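Ectonucleotide pyrophosphatase/phosphodiesterase family member 5 (Mus musculus, PDB 5VEO) is a zinc-binding ectoenzyme that probably hydrolyses phosphodiester bonds, its action on nucleotides being restricted relative to other members of the nucleotide pyrophosphatase/phosphodiesterase family. Local coordinates at residues K244-L249 against E262-E267; G309-Q314 against D319-N324. The protein carries 1 engineered substitution. All blocks are in the same frame, centred on the assembly; numbering follows the deposited sequence.

Contact 1: K244-L249 against E262-E267; sequences KEHYTL and EGKFDE
His246 is held on the surface by Glu267 and Lys264, the first through a histidine-carboxylate hydrogen bond and the second by packing over the ring. The contact joins the residue just before edge strand 247-249, in a four-stranded antiparallel sheet, to the N-cap and first turn of helix 265-272. Strands 247-249 and 255-260 form an antiparallel pair here, and a backbone hydrogen bond between His246 and Lys261 holds the histidine near the turn that leads into the helix.

The polar part is one short, nearly straight bond: His246 ND1 donates to Glu267 OE2 at 2.6 Å, with an N-H...O angle of 168°. The carboxylate receives it on the syn lone pair of OE2, and that oxygen lies almost in the imidazole plane, although the two flat groups are turned 62° apart. Glutamate suits this place because its chain, extended beyond CG, carries the carboxylate from the helix to the ring edge.

The apolar part belongs to Lys264, the N-cap residue. It stands three places before Glu267, so both side chains reach the same histidine. Its chain bends at chi2 (-60°), which brings CE over the centre of the imidazole face in a CH-pi contact, 4.1 Å from the centroid of the His246 ring. Its CB also lies 3.6 Å from the backbone O of His246. Lysine fits because its long aliphatic part can cover a ring while the amine goes on past it.

The carboxylate would tend to favour a protonated imidazole, and the ammonium to oppose it, since Lys264 NZ lies 4.6 Å from His246 NE2.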
loop_
_atom_site.group_PDB
_atom_site.type_symbol
_atom_site.label_atom_id
_atom_site.label_comp_id
_atom_site.label_asym_id
_atom_site.label_seq_id
_atom_site.Cartn_x
_atom_site.Cartn_y
_atom_site.Cartn_z
ATOM N N LYS A 244 -8.452 29.705 -5.913
ATOM C CA LYS A 244 -7.199 28.953 -5.916
ATOM C C LYS A 244 -6.047 29.712 -5.270
ATOM O O LYS A 244 -5.075 29.083 -4.834
ATOM C CB LYS A 244 -6.829 28.578 -7.351
ATOM C CG LYS A 244 -6.521 29.774 -8.247
ATOM C CD LYS A 244 -6.343 29.359 -9.712
ATOM C CE LYS A 244 -6.097 30.557 -10.632
ATOM N NZ LYS A 244 -4.988 31.430 -10.153
ATOM N N GLU A 245 -6.118 31.041 -5.196
ATOM C CA GLU A 245 -5.057 31.813 -4.562
ATOM C C GLU A 245 -5.073 31.718 -3.046
ATOM O O GLU A 245 -4.124 32.175 -2.405
ATOM C CB GLU A 245 -5.160 33.294 -4.937
ATOM C CG GLU A 245 -5.068 33.588 -6.413
ATOM C CD GLU A 245 -3.750 33.151 -7.022
ATOM O OE1 GLU A 245 -2.708 33.261 -6.338
ATOM O OE2 GLU A 245 -3.758 32.696 -8.189
ATOM N N HIS A 246 -6.119 31.159 -2.452
ATOM C CA HIS A 246 -6.292 31.233 -1.011
ATOM C C HIS A 246 -6.013 29.920 -0.306
ATOM O O HIS A 246 -6.258 29.818 0.899
ATOM C CB HIS A 246 -7.699 31.731 -0.688
ATOM C CG HIS A 246 -7.909 33.168 -1.053
ATOM N ND1 HIS A 246 -9.142 33.781 -1.003
ATOM C CD2 HIS A 246 -7.035 34.113 -1.474
ATOM C CE1 HIS A 246 -9.020 35.041 -1.378
ATOM N NE2 HIS A 246 -7.750 35.270 -1.663
ATOM N N TYR A 247 -5.508 28.912 -1.016
ATOM C CA TYR A 247 -5.110 27.669 -0.373
ATOM C C TYR A 247 -4.061 26.970 -1.228
ATOM O O TYR A 247 -3.877 27.280 -2.408
ATOM C CB TYR A 247 -6.316 26.753 -0.146
ATOM C CG TYR A 247 -6.917 26.204 -1.426
ATOM C CD1 TYR A 247 -7.763 26.981 -2.207
ATOM C CD2 TYR A 247 -6.631 24.913 -1.855
ATOM C CE1 TYR A 247 -8.317 26.492 -3.380
ATOM C CE2 TYR A 247 -7.185 24.408 -3.029
ATOM C CZ TYR A 247 -8.036 25.199 -3.779
ATOM O OH TYR A 247 -8.571 24.712 -4.953
ATOM N N THR A 248 -3.378 26.002 -0.616
ATOM C CA THR A 248 -2.471 25.110 -1.328
ATOM C C THR A 248 -3.047 23.705 -1.262
ATOM O O THR A 248 -3.452 23.242 -0.188
ATOM C CB THR A 248 -1.056 25.138 -0.737
ATOM O OG1 THR A 248 -0.573 26.484 -0.705
ATOM C CG2 THR A 248 -0.092 24.287 -1.571
ATOM N N LEU A 249 -3.103 23.041 -2.411
ATOM C CA LEU A 249 -3.591 21.670 -2.493
ATOM C C LEU A 249 -2.376 20.754 -2.389
ATOM O O LEU A 249 -1.578 20.651 -3.319
ATOM C CB LEU A 249 -4.371 21.469 -3.789
ATOM C CG LEU A 249 -5.176 20.191 -3.963
ATOM C CD1 LEU A 249 -6.167 19.959 -2.823
ATOM C CD2 LEU A 249 -5.898 20.260 -5.311
ATOM N N GLU A 262 -2.844 31.844 5.232
ATOM C CA GLU A 262 -3.091 32.503 6.509
ATOM C C GLU A 262 -4.344 33.367 6.448
ATOM O O GLU A 262 -4.526 34.157 5.517
ATOM C CB GLU A 262 -1.895 33.355 6.889
ATOM C CG GLU A 262 -2.150 34.141 8.178
ATOM C CD GLU A 262 -0.907 34.766 8.758
ATOM O OE1 GLU A 262 0.137 34.735 8.065
ATOM O OE2 GLU A 262 -0.988 35.281 9.905
ATOM N N GLY A 263 -5.221 33.203 7.436
ATOM C CA GLY A 263 -6.468 33.941 7.480
ATOM C C GLY A 263 -7.612 33.371 6.670
ATOM O O GLY A 263 -8.744 33.865 6.798
ATOM N N LYS A 264 -7.374 32.353 5.843
ATOM C CA LYS A 264 -8.401 31.860 4.935
ATOM C C LYS A 264 -9.048 30.565 5.394
ATOM O O LYS A 264 -9.852 29.991 4.643
ATOM C CB LYS A 264 -7.821 31.655 3.539
ATOM C CG LYS A 264 -7.011 32.839 3.047
ATOM C CD LYS A 264 -7.840 34.105 2.985
ATOM C CE LYS A 264 -7.012 35.269 2.476
ATOM N NZ LYS A 264 -7.706 36.552 2.749
ATOM N N PHE A 265 -8.746 30.093 6.604
ATOM C CA PHE A 265 -9.323 28.831 7.042
ATOM C C PHE A 265 -10.847 28.882 6.995
ATOM O O PHE A 265 -11.486 28.025 6.382
ATOM C CB PHE A 265 -8.835 28.474 8.443
ATOM C CG PHE A 265 -9.284 27.132 8.896
ATOM C CD1 PHE A 265 -8.462 26.020 8.744
ATOM C CD2 PHE A 265 -10.554 26.956 9.417
ATOM C CE1 PHE A 265 -8.887 24.776 9.145
ATOM C CE2 PHE A 265 -10.983 25.708 9.812
ATOM C CZ PHE A 265 -10.148 24.618 9.680
ATOM N N ASP A 266 -11.457 29.884 7.634
ATOM C CA ASP A 266 -12.915 29.935 7.647
ATOM C C ASP A 266 -13.469 30.107 6.246
ATOM O O ASP A 266 -14.497 29.509 5.899
ATOM C CB ASP A 266 -13.409 31.074 8.540
ATOM C CG ASP A 266 -13.306 30.738 9.992
ATOM O OD1 ASP A 266 -13.188 29.546 10.291
ATOM O OD2 ASP A 266 -13.374 31.656 10.838
ATOM N N GLU A 267 -12.815 30.938 5.437
ATOM C CA GLU A 267 -13.268 31.141 4.073
ATOM C C GLU A 267 -13.302 29.821 3.321
ATOM O O GLU A 267 -14.296 29.488 2.665
ATOM C CB GLU A 267 -12.347 32.112 3.351
ATOM C CG GLU A 267 -12.664 32.228 1.866
ATOM C CD GLU A 267 -11.692 33.100 1.114
ATOM O OE1 GLU A 267 -11.367 34.199 1.608
ATOM O OE2 GLU A 267 -11.251 32.695 0.020
#

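Contact 2: G309-Q314 against D319-N324; sequences GWYILQ and DFLLGN
Tyr311 has a chi1 of -132°, well off a staggered value, and this swings its ring across to 319-324, where Phe320, its CG anti to the backbone N (chi1 173°), meets it. The two rings come together obliquely, planes 47° apart, with Tyr311 CD1 3.7 Å from Phe320 CD1. Phe320 CA adds a CH-pi contact over the same face of the tyrosine.

Above the opposite face, over the ring centre, lies water 1, which accepts a hydrogen bond from Asn324 ND2 at 2.9 Å and donates a weak one to Trp310 O. A second water bridges the backbones, donating to Ile312 O at 2.8 Å and to Asp319 O at 3.0 Å. Leu321 sets CB, CG and CD1 against Tyr311 OH, each 3.5 Å away, and its backbone O lies 3.2 Å from Tyr311 CE1. Leu313 CD1 rests 3.7 Å from Asp319 O.

A serine in place of Tyr311 would remove the ring and would probably leave Phe320 without its aromatic partner and water 1 without the surface beneath it.

The Tyr311 ring fills the gap between strand 311-313 and the segment that runs into zinc ligand His325. The Asn324 side chain is about 5 Å from a zinc ion, and Gly323 O accepts a hydrogen bond from zinc ligand His181: a second shell to the metal site of an alkaline phosphatase superfamily enzyme.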
loop_
_atom_site.group_PDB
_atom_site.type_symbol
_atom_site.label_atom_id
_atom_site.label_comp_id
_atom_site.label_asym_id
_atom_site.label_seq_id
_atom_site.Cartn_x
_atom_site.Cartn_y
_atom_site.Cartn_z
ATOM N N GLY A 309 -15.807 6.500 -6.113
ATOM C CA GLY A 309 -16.032 6.695 -7.533
ATOM C C GLY A 309 -16.144 8.137 -7.979
ATOM O O GLY A 309 -16.374 8.382 -9.174
ATOM N N TRP A 310 -15.969 9.088 -7.066
ATOM C CA TRP A 310 -15.946 10.511 -7.365
ATOM C C TRP A 310 -14.508 11.016 -7.438
ATOM O O TRP A 310 -13.615 10.541 -6.717
ATOM C CB TRP A 310 -16.741 11.295 -6.307
ATOM C CG TRP A 310 -18.215 11.128 -6.526
ATOM C CD1 TRP A 310 -18.980 10.064 -6.173
ATOM C CD2 TRP A 310 -19.071 12.017 -7.245
ATOM N NE1 TRP A 310 -20.269 10.240 -6.605
ATOM C CE2 TRP A 310 -20.354 11.442 -7.254
ATOM C CE3 TRP A 310 -18.880 13.255 -7.857
ATOM C CZ2 TRP A 310 -21.436 12.049 -7.881
ATOM C CZ3 TRP A 310 -19.963 13.874 -8.446
ATOM C CH2 TRP A 310 -21.222 13.273 -8.451
ATOM N N TYR A 311 -14.294 11.988 -8.321
ATOM C CA TYR A 311 -12.973 12.553 -8.578
ATOM C C TYR A 311 -12.954 14.014 -8.165
ATOM O O TYR A 311 -13.899 14.749 -8.440
ATOM C CB TYR A 311 -12.579 12.460 -10.063
ATOM C CG TYR A 311 -11.193 11.921 -10.283
ATOM C CD1 TYR A 311 -11.009 10.596 -10.683
ATOM C CD2 TYR A 311 -10.064 12.720 -10.107
ATOM C CE1 TYR A 311 -9.754 10.074 -10.869
ATOM C CE2 TYR A 311 -8.790 12.197 -10.287
ATOM C CZ TYR A 311 -8.645 10.877 -10.690
ATOM O OH TYR A 311 -7.398 10.325 -10.898
ATOM N N ILE A 312 -11.882 14.429 -7.500
ATOM C CA ILE A 312 -11.672 15.834 -7.173
ATOM C C ILE A 312 -10.689 16.422 -8.167
ATOM O O ILE A 312 -9.549 15.952 -8.279
ATOM C CB ILE A 312 -11.150 16.018 -5.744
ATOM C CG1 ILE A 312 -12.044 15.282 -4.755
ATOM C CG2 ILE A 312 -11.037 17.518 -5.423
ATOM C CD1 ILE A 312 -11.473 15.260 -3.360
ATOM N N LEU A 313 -11.127 17.459 -8.870
ATOM C CA LEU A 313 -10.294 18.204 -9.803
ATOM C C LEU A 313 -10.167 19.619 -9.278
ATOM O O LEU A 313 -11.163 20.224 -8.871
ATOM C CB LEU A 313 -10.883 18.233 -11.210
ATOM C CG LEU A 313 -10.509 17.053 -12.121
ATOM C CD1 LEU A 313 -11.033 15.746 -11.666
ATOM C CD2 LEU A 313 -10.997 17.327 -13.536
ATOM N N GLN A 314 -8.950 20.138 -9.251
ATOM C CA GLN A 314 -8.810 21.501 -8.788
ATOM C C GLN A 314 -9.390 22.454 -9.812
ATOM O O GLN A 314 -10.113 23.390 -9.462
ATOM C CB GLN A 314 -7.359 21.832 -8.500
ATOM C CG GLN A 314 -7.258 23.157 -7.826
ATOM C CD GLN A 314 -5.881 23.433 -7.324
ATOM O OE1 GLN A 314 -4.896 22.887 -7.829
ATOM N NE2 GLN A 314 -5.794 24.273 -6.311
ATOM N N ASP A 319 -5.817 16.335 -13.471
ATOM C CA ASP A 319 -5.744 14.953 -13.928
ATOM C C ASP A 319 -7.049 14.216 -13.665
ATOM O O ASP A 319 -7.707 14.429 -12.641
ATOM C CB ASP A 319 -4.602 14.227 -13.227
ATOM C CG ASP A 319 -3.249 14.828 -13.543
ATOM O OD1 ASP A 319 -2.903 14.919 -14.745
ATOM O OD2 ASP A 319 -2.535 15.210 -12.586
ATOM N N PHE A 320 -7.418 13.343 -14.595
ATOM C CA PHE A 320 -8.535 12.435 -14.407
ATOM C C PHE A 320 -8.134 11.044 -14.876
ATOM O O PHE A 320 -7.539 10.891 -15.944
ATOM C CB PHE A 320 -9.783 12.904 -15.157
ATOM C CG PHE A 320 -10.890 11.909 -15.119
ATOM C CD1 PHE A 320 -11.779 11.887 -14.065
ATOM C CD2 PHE A 320 -11.011 10.961 -16.111
ATOM C CE1 PHE A 320 -12.784 10.943 -14.009
ATOM C CE2 PHE A 320 -12.006 10.007 -16.056
ATOM C CZ PHE A 320 -12.895 10.004 -14.995
ATOM N N LEU A 321 -8.484 10.035 -14.085
ATOM C CA LEU A 321 -8.227 8.640 -14.406
ATOM C C LEU A 321 -9.507 7.835 -14.236
ATOM O O LEU A 321 -10.291 8.095 -13.324
ATOM C CB LEU A 321 -7.152 8.047 -13.486
ATOM C CG LEU A 321 -5.794 8.737 -13.527
ATOM C CD1 LEU A 321 -4.923 8.330 -12.351
ATOM C CD2 LEU A 321 -5.098 8.423 -14.820
ATOM N N LEU A 322 -9.682 6.812 -15.086
ATOM C CA LEU A 322 -10.894 6.003 -15.042
ATOM C C LEU A 322 -10.912 5.044 -13.859
ATOM O O LEU A 322 -11.987 4.573 -13.472
ATOM C CB LEU A 322 -11.051 5.224 -16.346
ATOM C CG LEU A 322 -11.560 6.061 -17.528
ATOM C CD1 LEU A 322 -11.343 5.267 -18.798
ATOM C CD2 LEU A 322 -13.025 6.421 -17.325
ATOM N N GLY A 323 -9.768 4.747 -13.270
ATOM C CA GLY A 323 -9.714 4.019 -12.016
ATOM C C GLY A 323 -8.955 4.817 -10.971
ATOM O O GLY A 323 -7.932 5.449 -11.276
ATOM N N ASN A 324 -9.428 4.758 -9.733
ATOM C CA ASN A 324 -8.621 5.322 -8.667
ATOM C C ASN A 324 -8.915 4.645 -7.334
ATOM O O ASN A 324 -9.814 3.801 -7.193
ATOM C CB ASN A 324 -8.813 6.841 -8.567
ATOM C CG ASN A 324 -7.586 7.557 -7.985
ATOM O OD1 ASN A 324 -6.520 6.969 -7.772
ATOM N ND2 ASN A 324 -7.760 8.833 -7.685
HETATM O O HOH W 1 -10.339 10.051 -7.582
HETATM O O HOH W 2 -7.271 15.436 -9.880
#

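Followed from the N terminus, the chain makes contact 1 first. It closes a loop of twelve residues that includes strand 255-260, tying the edge of the four-stranded antiparallel sheet to the helix that follows. The chain then runs through helix 265-272 and strands 279-283 and 302-306, the latter two completing that sheet, before contact 2 closes a much shorter loop, 315-318. The contacts are in series, neither nesting nor crossing, with centres about 22 Å apart. They still meet directly: Tyr247 OH lies 3.1 Å from Gln314 NE2, a probable hydrogen bond, and Leu249 packs on Gln314. Contact 2 ties strand 311-313, paired with strand 235-237, to the segment that continues into zinc ligand His325.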